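Local atomic coordinates of increased recombination centers protein 6 (Saccharomyces cerevisiae, PDB entry 3UC9), a protein that acts as a clathrin coat accessory factor related to small G proteins and is involved in gross chromosomal rearrangements and telomere healing. Residues Y25-I30 against A127-T132; F45-D48 against C52-T55; V60-W65 against K71-L76; Y77-S80 against V86-E89; V162-N167 against L186-E191. All coordinates share one frame; numbering follows the deposited sequence.

Interaction 1: residues Y25-I30 against A127-T132; sequences YPQNKI and AAHRNT
Q27 and T132 mark the closest approach of the two backbones, with CA atoms 8.6 Å apart, so the segments meet through side chains. The contact lies at one end of the Rossmann-like sheet: 25-30 leads into strand 29-35, while 127-132 leaves helix 121-127 and passes through a type I beta turn from H129 to T132 before strand 133-138. Q27 spans the gap. Its CG is anti to the backbone N (chi1 -167°) and the chain runs on extended beyond CG, which carries the amide between H129 and N131. The two amides lie nearly coplanar, and N131 ND2 donates to Q27 OE1 over 3.0 Å in an almost straight bond (171°) that reaches the oxygen close to the C=O axis. N131 ND2 also serves D197 O and thereby ties in the chain beyond helix 185-195. On H129 the Q27 amide stands nearly upright: its plane is 88° from that of the imidazole, and NE2 sits 3.1 Å above the centre of one face. The same NE2 donates to N101 O. Q27 is buried, and both ends of its amide have partners. The imidazole is in turn fixed from within the turn, for N131 N donates to H129 ND1 over 3.1 Å, tilted a little out of the ring plane.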
# COMPACT_ATOMS: atom_id res chain seq x y z
N TYR A 25 6.97 12.42 13.43
CA TYR A 25 6.34 11.46 14.34
C TYR A 25 6.76 10.06 13.90
O TYR A 25 7.15 9.86 12.74
CB TYR A 25 4.81 11.56 14.27
CG TYR A 25 4.16 12.76 14.95
CD1 TYR A 25 3.16 12.58 15.89
CD2 TYR A 25 4.51 14.07 14.62
CE1 TYR A 25 2.54 13.66 16.51
CE2 TYR A 25 3.90 15.17 15.24
CZ TYR A 25 2.91 14.95 16.18
OH TYR A 25 2.28 16.01 16.79
N PRO A 26 6.68 9.09 14.82
CA PRO A 26 6.93 7.71 14.40
C PRO A 26 6.05 7.36 13.20
O PRO A 26 4.84 7.55 13.25
CB PRO A 26 6.57 6.89 15.63
CG PRO A 26 6.74 7.84 16.78
CD PRO A 26 6.31 9.17 16.24
N GLN A 27 6.68 6.90 12.13
CA GLN A 27 5.97 6.68 10.87
C GLN A 27 5.64 5.20 10.75
O GLN A 27 6.29 4.45 10.02
CB GLN A 27 6.83 7.16 9.70
CG GLN A 27 6.05 7.26 8.40
CD GLN A 27 6.92 7.72 7.25
OE1 GLN A 27 7.79 6.98 6.79
NE2 GLN A 27 6.69 8.94 6.79
N ASN A 28 4.60 4.77 11.48
CA ASN A 28 4.29 3.36 11.63
C ASN A 28 2.84 3.00 11.30
O ASN A 28 2.32 2.00 11.81
CB ASN A 28 4.65 2.86 13.03
CG ASN A 28 3.73 3.38 14.10
OD1 ASN A 28 3.16 4.48 13.98
ND2 ASN A 28 3.57 2.60 15.18
N LYS A 29 2.21 3.79 10.43
CA LYS A 29 0.86 3.48 10.01
C LYS A 29 0.90 2.86 8.61
O LYS A 29 1.67 3.28 7.73
CB LYS A 29 -0.03 4.72 10.02
CG LYS A 29 0.13 5.66 11.20
CD LYS A 29 0.05 4.97 12.55
CE LYS A 29 0.26 5.95 13.70
NZ LYS A 29 0.58 5.27 15.00
N ILE A 30 0.09 1.83 8.41
CA ILE A 30 -0.15 1.30 7.08
C ILE A 30 -1.65 1.41 6.79
O ILE A 30 -2.48 0.90 7.54
CB ILE A 30 0.32 -0.16 6.94
CG1 ILE A 30 1.85 -0.22 7.02
CG2 ILE A 30 -0.15 -0.75 5.58
CD1 ILE A 30 2.41 -1.64 6.88
N ALA A 127 1.97 15.09 -2.58
CA ALA A 127 1.48 15.35 -1.23
C ALA A 127 2.02 14.35 -0.21
O ALA A 127 2.06 14.65 0.98
CB ALA A 127 -0.07 15.35 -1.21
N ALA A 128 2.40 13.16 -0.66
CA ALA A 128 2.84 12.09 0.25
C ALA A 128 4.19 12.44 0.89
O ALA A 128 5.01 13.16 0.31
CB ALA A 128 2.96 10.74 -0.48
N HIS A 129 4.40 11.92 2.09
CA HIS A 129 5.73 11.91 2.67
C HIS A 129 6.63 11.11 1.73
O HIS A 129 6.20 10.12 1.12
CB HIS A 129 5.71 11.28 4.07
CG HIS A 129 6.99 11.43 4.83
ND1 HIS A 129 8.10 10.66 4.57
CD2 HIS A 129 7.34 12.25 5.85
CE1 HIS A 129 9.08 11.01 5.38
NE2 HIS A 129 8.64 11.97 6.18
N ARG A 130 7.87 11.56 1.62
CA ARG A 130 8.82 11.03 0.65
C ARG A 130 9.27 9.58 0.92
O ARG A 130 9.81 8.95 0.03
CB ARG A 130 10.05 11.98 0.57
CG ARG A 130 9.75 13.38 -0.03
CD ARG A 130 9.76 13.39 -1.57
NE ARG A 130 8.78 12.46 -2.12
CZ ARG A 130 7.48 12.72 -2.32
NH1 ARG A 130 6.97 13.92 -2.05
NH2 ARG A 130 6.69 11.77 -2.79
N ASN A 131 9.04 9.06 2.12
CA ASN A 131 9.41 7.68 2.49
C ASN A 131 8.28 6.63 2.38
O ASN A 131 8.54 5.40 2.39
CB ASN A 131 9.96 7.66 3.93
CG ASN A 131 10.58 6.32 4.32
OD1 ASN A 131 11.48 5.81 3.64
ND2 ASN A 131 10.12 5.75 5.46
N THR A 132 7.04 7.10 2.30
CA THR A 132 5.87 6.23 2.27
C THR A 132 5.88 5.30 1.06
O THR A 132 5.95 5.75 -0.08
CB THR A 132 4.56 7.07 2.27
OG1 THR A 132 4.55 7.97 3.39
CG2 THR A 132 3.34 6.19 2.35

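Interaction 2: residues F45-D48 against C52-T55; sequences FLQD and CSST
Q47 reaches S53 through a bend: CG is anti to the backbone N (chi1 178°), then chi2 of 57° folds the amide over toward the chain that leaves the helix. S53 OG, set beside its own backbone N, donates to Q47 OE1 over 2.9 Å. The hydroxyl comes in 26° off the carbonyl plane of the amide. This side-chain bond runs beside a weak backbone one, in which C52 N approaches L46 O at 3.3 Å; together they fold the chain back on the last turns of helix 39-50. S53 is the centre of an inverse gamma turn, with S54 N bonded weakly to C52 O. On the inner side L46 is the apolar partner. Its CD1 lies 3.5 Å from S54 OG, a hydroxyl buried here without a polar partner in the model, and its CB is 4.5 Å from C52 CB. The contact forms the helix-to-strand connection between helix 39-50 and strand 59-66. L46 and C52 both rest on L76, and L46 and S54 on I78, so the connection lies against strand 71-81, while F45 faces I107 and I109 of strand 103-110 and I189 of helix 185-195.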
# COMPACT_ATOMS: atom_id res chain seq x y z
N PHE A 45 -7.51 -9.92 1.70
CA PHE A 45 -6.12 -9.44 1.60
C PHE A 45 -5.52 -9.22 2.99
O PHE A 45 -4.38 -9.60 3.24
CB PHE A 45 -6.08 -8.15 0.78
CG PHE A 45 -4.71 -7.53 0.66
CD1 PHE A 45 -3.90 -7.80 -0.43
CD2 PHE A 45 -4.24 -6.65 1.62
CE1 PHE A 45 -2.64 -7.22 -0.56
CE2 PHE A 45 -2.97 -6.06 1.50
CZ PHE A 45 -2.18 -6.36 0.41
N LEU A 46 -6.29 -8.61 3.89
CA LEU A 46 -5.80 -8.33 5.24
C LEU A 46 -5.52 -9.63 6.00
O LEU A 46 -4.53 -9.74 6.71
CB LEU A 46 -6.80 -7.49 6.03
CG LEU A 46 -7.00 -6.05 5.57
CD1 LEU A 46 -8.23 -5.45 6.22
CD2 LEU A 46 -5.77 -5.19 5.83
N GLN A 47 -6.40 -10.61 5.84
CA GLN A 47 -6.17 -11.92 6.44
C GLN A 47 -4.90 -12.57 5.88
O GLN A 47 -4.09 -13.12 6.63
CB GLN A 47 -7.38 -12.84 6.24
CG GLN A 47 -7.21 -14.25 6.81
CD GLN A 47 -6.88 -14.25 8.29
OE1 GLN A 47 -7.52 -13.55 9.07
NE2 GLN A 47 -5.87 -15.03 8.69
N ASP A 48 -4.73 -12.52 4.56
CA ASP A 48 -3.62 -13.23 3.91
C ASP A 48 -2.25 -12.61 4.19
O ASP A 48 -1.27 -13.32 4.40
CB ASP A 48 -3.86 -13.32 2.39
CG ASP A 48 -5.02 -14.24 2.02
OD1 ASP A 48 -5.43 -15.08 2.86
OD2 ASP A 48 -5.53 -14.13 0.89
N CYS A 52 -5.03 -10.58 9.90
CA CYS A 52 -5.94 -9.70 10.61
C CYS A 52 -7.37 -10.02 10.18
O CYS A 52 -7.74 -9.80 9.03
CB CYS A 52 -5.61 -8.25 10.27
SG CYS A 52 -6.67 -7.04 11.07
N SER A 53 -8.16 -10.55 11.12
CA SER A 53 -9.57 -10.86 10.87
C SER A 53 -10.45 -9.65 11.19
O SER A 53 -11.09 -9.58 12.24
CB SER A 53 -10.01 -12.06 11.72
OG SER A 53 -9.32 -13.24 11.32
N SER A 54 -10.47 -8.70 10.26
CA SER A 54 -11.28 -7.48 10.40
C SER A 54 -12.75 -7.74 10.08
O SER A 54 -13.12 -8.83 9.62
CB SER A 54 -10.74 -6.38 9.48
OG SER A 54 -10.91 -6.74 8.11
N THR A 55 -13.57 -6.73 10.35
CA THR A 55 -14.98 -6.74 9.98
C THR A 55 -15.28 -5.68 8.89
O THR A 55 -16.22 -5.84 8.11
CB THR A 55 -15.88 -6.51 11.22
OG1 THR A 55 -15.53 -5.27 11.85
CG2 THR A 55 -15.72 -7.66 12.22

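Interaction 3: residues V60-W65 against K71-L76; sequences VKDQTW and KVHFDL
V60-W65 and K71-L76 pair antiparallel as the beta hairpin at the edge of the sheet, with hydrogen-bonded pairs V60-L76, Q63-F74 and W65-V72 interrupted by a G1 beta bulge, where D62 and Q63 both face F74. D62 takes up positive phi and psi there, and the register slips by one residue. D75 secures the corner from across the hairpin: its OD1 accepts D62 N over 3.0 Å, while its OD2 is salt-bridged to K29 on the next strand. H73 ND1 makes a weak bond of 2.8 Å to D62 OD1, bent at the hydrogen to 121°, and the imidazole lies alongside T64, pointing the same way. F74, W65, V72 and L76 are among those on the other face. F74 CG is wedged between backbone N and carbonyl carbon (chi1 73°), which lays the ring across the hairpin: Q63 CB sits over one face, 3.8 Å from the centroid in a CH-pi contact, and W65 CB is 3.8 Å from F74 CE2. H73 with D62 and D75 thus forms the polar side of the contact, where the D75 carboxylate, receiving an amide N-H at OD1 and the ammonium of K29 at OD2, would probably stay ionised.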
# COMPACT_ATOMS: atom_id res chain seq x y z
N VAL A 60 -6.63 -0.86 13.69
CA VAL A 60 -6.09 -2.01 14.39
C VAL A 60 -4.67 -1.70 14.86
O VAL A 60 -3.73 -1.71 14.07
CB VAL A 60 -6.10 -3.26 13.49
CG1 VAL A 60 -5.79 -4.51 14.30
CG2 VAL A 60 -7.45 -3.39 12.79
N LYS A 61 -4.52 -1.45 16.16
CA LYS A 61 -3.25 -0.94 16.70
C LYS A 61 -2.29 -2.02 17.17
O LYS A 61 -2.72 -3.11 17.54
CB LYS A 61 -3.52 0.03 17.85
CG LYS A 61 -4.26 1.29 17.44
CD LYS A 61 -4.24 2.30 18.58
CE LYS A 61 -4.96 3.58 18.21
NZ LYS A 61 -4.90 4.59 19.31
N ASP A 62 -1.00 -1.69 17.17
CA ASP A 62 0.06 -2.51 17.75
C ASP A 62 0.11 -3.92 17.16
O ASP A 62 0.20 -4.93 17.89
CB ASP A 62 -0.05 -2.55 19.28
CG ASP A 62 1.29 -2.84 19.97
OD1 ASP A 62 2.36 -2.62 19.36
OD2 ASP A 62 1.27 -3.25 21.16
N GLN A 63 0.05 -3.98 15.84
CA GLN A 63 0.32 -5.20 15.09
C GLN A 63 1.83 -5.36 15.03
O GLN A 63 2.57 -4.39 15.18
CB GLN A 63 -0.27 -5.11 13.69
CG GLN A 63 -1.78 -4.91 13.68
CD GLN A 63 -2.52 -6.03 14.37
OE1 GLN A 63 -2.96 -5.89 15.51
NE2 GLN A 63 -2.62 -7.17 13.70
N THR A 64 2.29 -6.59 14.84
CA THR A 64 3.72 -6.82 14.72
C THR A 64 4.04 -7.21 13.30
O THR A 64 3.37 -8.06 12.71
CB THR A 64 4.20 -7.92 15.69
OG1 THR A 64 3.80 -7.57 17.02
CG2 THR A 64 5.71 -8.03 15.65
N TRP A 65 5.03 -6.53 12.72
CA TRP A 65 5.59 -6.97 11.45
C TRP A 65 6.94 -7.57 11.76
O TRP A 65 7.84 -6.87 12.24
CB TRP A 65 5.73 -5.85 10.45
CG TRP A 65 6.17 -6.36 9.10
CD1 TRP A 65 7.44 -6.39 8.61
CD2 TRP A 65 5.35 -6.97 8.11
NE1 TRP A 65 7.46 -6.96 7.37
CE2 TRP A 65 6.19 -7.34 7.03
CE3 TRP A 65 3.98 -7.24 8.02
CZ2 TRP A 65 5.71 -7.95 5.88
CZ3 TRP A 65 3.50 -7.86 6.87
CH2 TRP A 65 4.36 -8.19 5.81
N LYS A 71 11.79 -7.04 14.18
CA LYS A 71 10.37 -6.89 14.51
C LYS A 71 10.11 -5.40 14.67
O LYS A 71 10.92 -4.69 15.28
CB LYS A 71 10.02 -7.52 15.86
CG LYS A 71 10.18 -9.02 15.99
CD LYS A 71 10.19 -9.45 17.47
CE LYS A 71 8.99 -8.91 18.26
NZ LYS A 71 9.03 -9.36 19.68
N VAL A 72 8.99 -4.93 14.13
CA VAL A 72 8.55 -3.55 14.33
C VAL A 72 7.05 -3.58 14.61
O VAL A 72 6.34 -4.46 14.12
CB VAL A 72 8.88 -2.65 13.12
CG1 VAL A 72 8.05 -3.06 11.90
CG2 VAL A 72 8.69 -1.18 13.47
N HIS A 73 6.56 -2.64 15.42
CA HIS A 73 5.15 -2.56 15.73
C HIS A 73 4.51 -1.46 14.89
O HIS A 73 5.06 -0.36 14.79
CB HIS A 73 4.94 -2.30 17.22
CG HIS A 73 5.36 -3.45 18.09
ND1 HIS A 73 4.46 -4.33 18.65
CD2 HIS A 73 6.59 -3.88 18.46
CE1 HIS A 73 5.11 -5.25 19.34
NE2 HIS A 73 6.40 -5.00 19.24
N PHE A 74 3.36 -1.77 14.28
CA PHE A 74 2.68 -0.81 13.39
C PHE A 74 1.16 -0.82 13.62
O PHE A 74 0.61 -1.75 14.23
CB PHE A 74 3.01 -1.10 11.92
CG PHE A 74 2.34 -2.33 11.36
CD1 PHE A 74 1.21 -2.22 10.56
CD2 PHE A 74 2.82 -3.59 11.67
CE1 PHE A 74 0.59 -3.35 10.06
CE2 PHE A 74 2.19 -4.71 11.19
CZ PHE A 74 1.08 -4.59 10.38
N ASP A 75 0.51 0.23 13.14
CA ASP A 75 -0.94 0.36 13.19
C ASP A 75 -1.51 0.19 11.78
O ASP A 75 -0.98 0.75 10.83
CB ASP A 75 -1.32 1.73 13.73
CG ASP A 75 -0.94 1.94 15.19
OD1 ASP A 75 -0.62 0.95 15.89
OD2 ASP A 75 -1.00 3.11 15.65
N LEU A 76 -2.60 -0.57 11.67
CA LEU A 76 -3.30 -0.78 10.43
C LEU A 76 -4.53 0.13 10.42
O LEU A 76 -5.36 0.08 11.34
CB LEU A 76 -3.70 -2.25 10.31
CG LEU A 76 -4.18 -2.82 8.98
CD1 LEU A 76 -3.05 -2.81 7.96
CD2 LEU A 76 -4.69 -4.23 9.18

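Interaction 4: residues Y77-S80 against V86-E89; sequences YIDS and VWVE
D79 OD2 accepts the indole N-H of W87 over 3.0 Å, at 160° at the hydrogen, and this bond joins 77-80 of strand 71-81 to 86-89 of helix 84-91, the element that follows it in the Rossmann-like alpha/beta fold. The two flat groups cross obliquely, their planes 72° apart. From the indole the oxygen is met edge-on, only slightly out of the ring plane at NE1; from the carboxylate the donor comes from above, well out of its plane. Both side chains reach out from their backbones. W87 CG is anti to its N (chi1 -174°), which sends the indole from the helix toward the sheet, and D79 CG likewise stands opposite the backbone N, so that the carboxylate extends toward the tryptophan. The two carboxylate oxygens share the work: OD2 receives the indole, and OD1 is engaged by the backbone. With each oxygen engaged, rotation of the carboxylate about chi2 is restricted, and the negative charge would be partly offset by the two N-H groups. The indole packs on L31 and L33 of strand 29-35 and stacks with F91 one helical turn on, while NE1 at its edge meets the carboxylate. I78, next to D79, turns to the other side of the sheet, where it meets K42 of helix 39-50. At the other oxygen of the D79 carboxylate, S80 N makes a weak bond to OD1 over 2.8 Å.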
# COMPACT_ATOMS: atom_id res chain seq x y z
N TYR A 77 -4.61 0.98 9.41
CA TYR A 77 -5.79 1.79 9.15
C TYR A 77 -6.52 1.21 7.95
O TYR A 77 -5.96 1.12 6.85
CB TYR A 77 -5.40 3.24 8.85
CG TYR A 77 -4.74 4.03 9.97
CD1 TYR A 77 -4.69 3.56 11.29
CD2 TYR A 77 -4.21 5.29 9.71
CE1 TYR A 77 -4.10 4.32 12.29
CE2 TYR A 77 -3.64 6.06 10.72
CZ TYR A 77 -3.58 5.58 12.00
OH TYR A 77 -3.01 6.36 12.98
N ILE A 78 -7.76 0.78 8.14
CA ILE A 78 -8.56 0.18 7.08
C ILE A 78 -9.64 1.19 6.70
O ILE A 78 -10.37 1.68 7.57
CB ILE A 78 -9.18 -1.14 7.51
CG1 ILE A 78 -8.10 -2.10 8.04
CG2 ILE A 78 -9.94 -1.79 6.34
CD1 ILE A 78 -8.65 -3.20 8.91
N ASP A 79 -9.70 1.54 5.42
CA ASP A 79 -10.66 2.53 4.95
C ASP A 79 -11.29 2.06 3.64
O ASP A 79 -10.82 1.11 2.99
CB ASP A 79 -9.97 3.89 4.75
CG ASP A 79 -10.93 5.08 4.89
OD1 ASP A 79 -12.15 4.90 5.10
OD2 ASP A 79 -10.44 6.22 4.78
N SER A 80 -12.37 2.74 3.28
CA SER A 80 -13.11 2.47 2.05
C SER A 80 -13.57 3.79 1.47
O SER A 80 -13.67 4.79 2.18
CB SER A 80 -14.32 1.59 2.35
OG SER A 80 -14.93 1.15 1.16
N VAL A 86 -12.19 11.22 -5.03
CA VAL A 86 -12.76 11.98 -3.93
C VAL A 86 -11.96 11.74 -2.64
O VAL A 86 -11.67 12.66 -1.89
CB VAL A 86 -14.26 11.64 -3.71
CG1 VAL A 86 -14.79 12.34 -2.46
CG2 VAL A 86 -15.08 12.01 -4.94
N TRP A 87 -11.60 10.48 -2.40
CA TRP A 87 -10.77 10.13 -1.25
C TRP A 87 -9.39 10.80 -1.32
O TRP A 87 -8.91 11.36 -0.34
CB TRP A 87 -10.64 8.62 -1.14
CG TRP A 87 -9.94 8.19 0.08
CD1 TRP A 87 -10.50 7.87 1.29
CD2 TRP A 87 -8.53 8.04 0.24
NE1 TRP A 87 -9.52 7.53 2.19
CE2 TRP A 87 -8.30 7.62 1.57
CE3 TRP A 87 -7.44 8.20 -0.62
CZ2 TRP A 87 -7.03 7.37 2.06
CZ3 TRP A 87 -6.17 7.96 -0.12
CH2 TRP A 87 -5.97 7.54 1.20
N VAL A 88 -8.78 10.77 -2.50
CA VAL A 88 -7.47 11.40 -2.72
C VAL A 88 -7.55 12.92 -2.46
O VAL A 88 -6.67 13.49 -1.82
CB VAL A 88 -6.95 11.13 -4.14
CG1 VAL A 88 -5.76 12.04 -4.48
CG2 VAL A 88 -6.59 9.65 -4.30
N GLU A 89 -8.62 13.55 -2.94
CA GLU A 89 -8.78 14.98 -2.72
C GLU A 89 -8.76 15.31 -1.22
O GLU A 89 -8.11 16.27 -0.81
CB GLU A 89 -10.06 15.51 -3.35
CG GLU A 89 -10.24 16.99 -3.08
CD GLU A 89 -11.23 17.64 -3.99
OE1 GLU A 89 -12.36 17.11 -4.12
OE2 GLU A 89 -10.89 18.68 -4.58

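Interaction 5: residues V162-N167 against L186-E191; sequences VIEFVN and LDRIQE
E164 and R188 cross at about a right angle, and the carboxylate meets the NE/NH2 side of the guanidinium. This links strand 163-167, at one edge of the Rossmann-like sheet, to helix 185-195 packed against it. R188 uses two nitrogens, one for each oxygen: NE donates to E164 OE2 and NH2 to E164 OE1, each over 2.8 Å and each 165° at the hydrogen. Both oxygens are nearly in the guanidinium plane and are met on their syn sides, although the donors lie out of the carboxylate plane because the two flat groups are twisted by 31°. The arginine gets there in two steps: with CG anti to the backbone N, CG itself lies 3.3 Å from E164 OE2, and the bend at chi2 (54°) then swings NE and the guanidinium onto the carboxylate. E164 comes from the strand with an extended chain. A third nitrogen, NH1, turns back to the helix and donates to E191 OE1, three residues on, at 2.9 Å; that oxygen is reached from above the carboxylate plane. One positive charge thus sits between two negative ones, an arrangement that would favour keeping all three groups ionised. Toward the interior the contact becomes apolar. V166, two residues beyond E164 on the same side of the strand, faces I189, which also packs on V135 and V137 of strand 133-138 and on L49 of helix 39-50. F165 turns to the other side of the sheet, against L151 of helix 145-155. V166 CG1 and I189 CG1 meet at 4.2 Å.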
# COMPACT_ATOMS: atom_id res chain seq x y z
N VAL A 162 9.00 4.09 -2.82
CA VAL A 162 8.78 2.81 -3.48
C VAL A 162 7.33 2.81 -3.94
O VAL A 162 6.41 2.96 -3.12
CB VAL A 162 9.04 1.63 -2.53
CG1 VAL A 162 8.62 0.30 -3.18
CG2 VAL A 162 10.52 1.61 -2.11
N ILE A 163 7.13 2.69 -5.24
CA ILE A 163 5.79 2.64 -5.82
C ILE A 163 5.75 1.39 -6.67
O ILE A 163 6.62 1.21 -7.51
CB ILE A 163 5.49 3.84 -6.72
CG1 ILE A 163 5.61 5.15 -5.94
CG2 ILE A 163 4.09 3.71 -7.35
CD1 ILE A 163 5.39 6.37 -6.78
N GLU A 164 4.76 0.54 -6.46
CA GLU A 164 4.65 -0.65 -7.27
C GLU A 164 3.21 -1.10 -7.51
O GLU A 164 2.40 -1.17 -6.60
CB GLU A 164 5.45 -1.79 -6.66
CG GLU A 164 5.87 -2.84 -7.67
CD GLU A 164 7.10 -3.62 -7.25
OE1 GLU A 164 8.11 -3.00 -6.85
OE2 GLU A 164 7.06 -4.86 -7.34
N PHE A 165 2.94 -1.44 -8.77
CA PHE A 165 1.70 -2.08 -9.17
C PHE A 165 1.89 -3.60 -9.08
O PHE A 165 2.91 -4.12 -9.54
CB PHE A 165 1.32 -1.69 -10.61
CG PHE A 165 0.91 -0.25 -10.75
CD1 PHE A 165 -0.43 0.10 -10.80
CD2 PHE A 165 1.86 0.76 -10.80
CE1 PHE A 165 -0.81 1.44 -10.92
CE2 PHE A 165 1.49 2.09 -10.93
CZ PHE A 165 0.15 2.42 -10.99
N VAL A 166 0.92 -4.29 -8.48
CA VAL A 166 1.00 -5.75 -8.28
C VAL A 166 -0.35 -6.40 -8.60
O VAL A 166 -1.40 -5.90 -8.19
CB VAL A 166 1.40 -6.08 -6.82
CG1 VAL A 166 1.45 -7.60 -6.59
CG2 VAL A 166 2.77 -5.49 -6.48
N ASN A 167 -0.34 -7.51 -9.34
CA ASN A 167 -1.55 -8.31 -9.55
C ASN A 167 -1.78 -9.24 -8.36
O ASN A 167 -0.84 -9.85 -7.86
CB ASN A 167 -1.42 -9.16 -10.82
CG ASN A 167 -1.90 -8.45 -12.06
OD1 ASN A 167 -2.63 -7.47 -11.99
ND2 ASN A 167 -1.51 -8.98 -13.23
N LEU A 186 1.56 -11.42 -3.43
CA LEU A 186 1.68 -11.06 -2.02
C LEU A 186 3.10 -11.25 -1.50
O LEU A 186 3.51 -10.55 -0.58
CB LEU A 186 0.70 -11.86 -1.14
CG LEU A 186 -0.48 -11.10 -0.50
CD1 LEU A 186 -1.23 -10.21 -1.49
CD2 LEU A 186 -1.44 -12.10 0.16
N ASP A 187 3.84 -12.20 -2.08
CA ASP A 187 5.25 -12.41 -1.72
C ASP A 187 6.06 -11.13 -1.98
O ASP A 187 6.91 -10.75 -1.18
CB ASP A 187 5.85 -13.60 -2.51
CG ASP A 187 7.11 -14.18 -1.86
OD1 ASP A 187 7.31 -14.01 -0.64
OD2 ASP A 187 7.91 -14.83 -2.58
N ARG A 188 5.77 -10.45 -3.09
CA ARG A 188 6.44 -9.18 -3.42
C ARG A 188 6.05 -8.08 -2.45
O ARG A 188 6.89 -7.30 -2.00
CB ARG A 188 6.12 -8.74 -4.84
CG ARG A 188 6.70 -7.37 -5.23
CD ARG A 188 8.23 -7.25 -5.01
NE ARG A 188 8.69 -5.88 -5.28
CZ ARG A 188 9.71 -5.26 -4.70
NH1 ARG A 188 10.45 -5.85 -3.76
NH2 ARG A 188 10.00 -4.01 -5.05
N ILE A 189 4.75 -7.98 -2.17
CA ILE A 189 4.27 -6.97 -1.23
C ILE A 189 4.93 -7.18 0.14
O ILE A 189 5.38 -6.22 0.78
CB ILE A 189 2.72 -7.00 -1.10
CG1 ILE A 189 2.07 -6.77 -2.47
CG2 ILE A 189 2.27 -5.92 -0.11
CD1 ILE A 189 0.55 -6.82 -2.46
N GLN A 190 5.01 -8.43 0.58
CA GLN A 190 5.71 -8.77 1.83
C GLN A 190 7.16 -8.26 1.81
O GLN A 190 7.65 -7.73 2.81
CB GLN A 190 5.69 -10.28 2.08
CG GLN A 190 6.32 -10.72 3.40
CD GLN A 190 6.29 -12.24 3.57
OE1 GLN A 190 6.12 -12.98 2.61
NE2 GLN A 190 6.47 -12.70 4.80
N GLU A 191 7.84 -8.42 0.68
CA GLU A 191 9.22 -7.96 0.52
C GLU A 191 9.34 -6.44 0.59
O GLU A 191 10.31 -5.90 1.14
CB GLU A 191 9.78 -8.43 -0.83
CG GLU A 191 11.25 -8.10 -1.05
CD GLU A 191 11.82 -8.73 -2.30
OE1 GLU A 191 11.19 -8.60 -3.38
OE2 GLU A 191 12.91 -9.32 -2.22

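The five contacts share one sheet and its flanking elements. Interactions 1, 3 and 4 meet along strands 29-35 and 71-81: I30 N of interaction 1 lies 2.9 Å from D75 O of interaction 3, and I30 O lies 2.8 Å from Y77 N of interaction 4. Interaction 2 touches interaction 3 through its loop, with C52 SG 4.1 Å from V60 CG2, and interaction 5 through its helix, with F45 CE1 3.4 Å from L186 CD1. Interactions 4 and 5 lie on opposite sides of the chain's centre, their nearest atoms about 12 Å apart. Along the chain, interactions 2, 3 and 4 fall inside the loop closed by interaction 1.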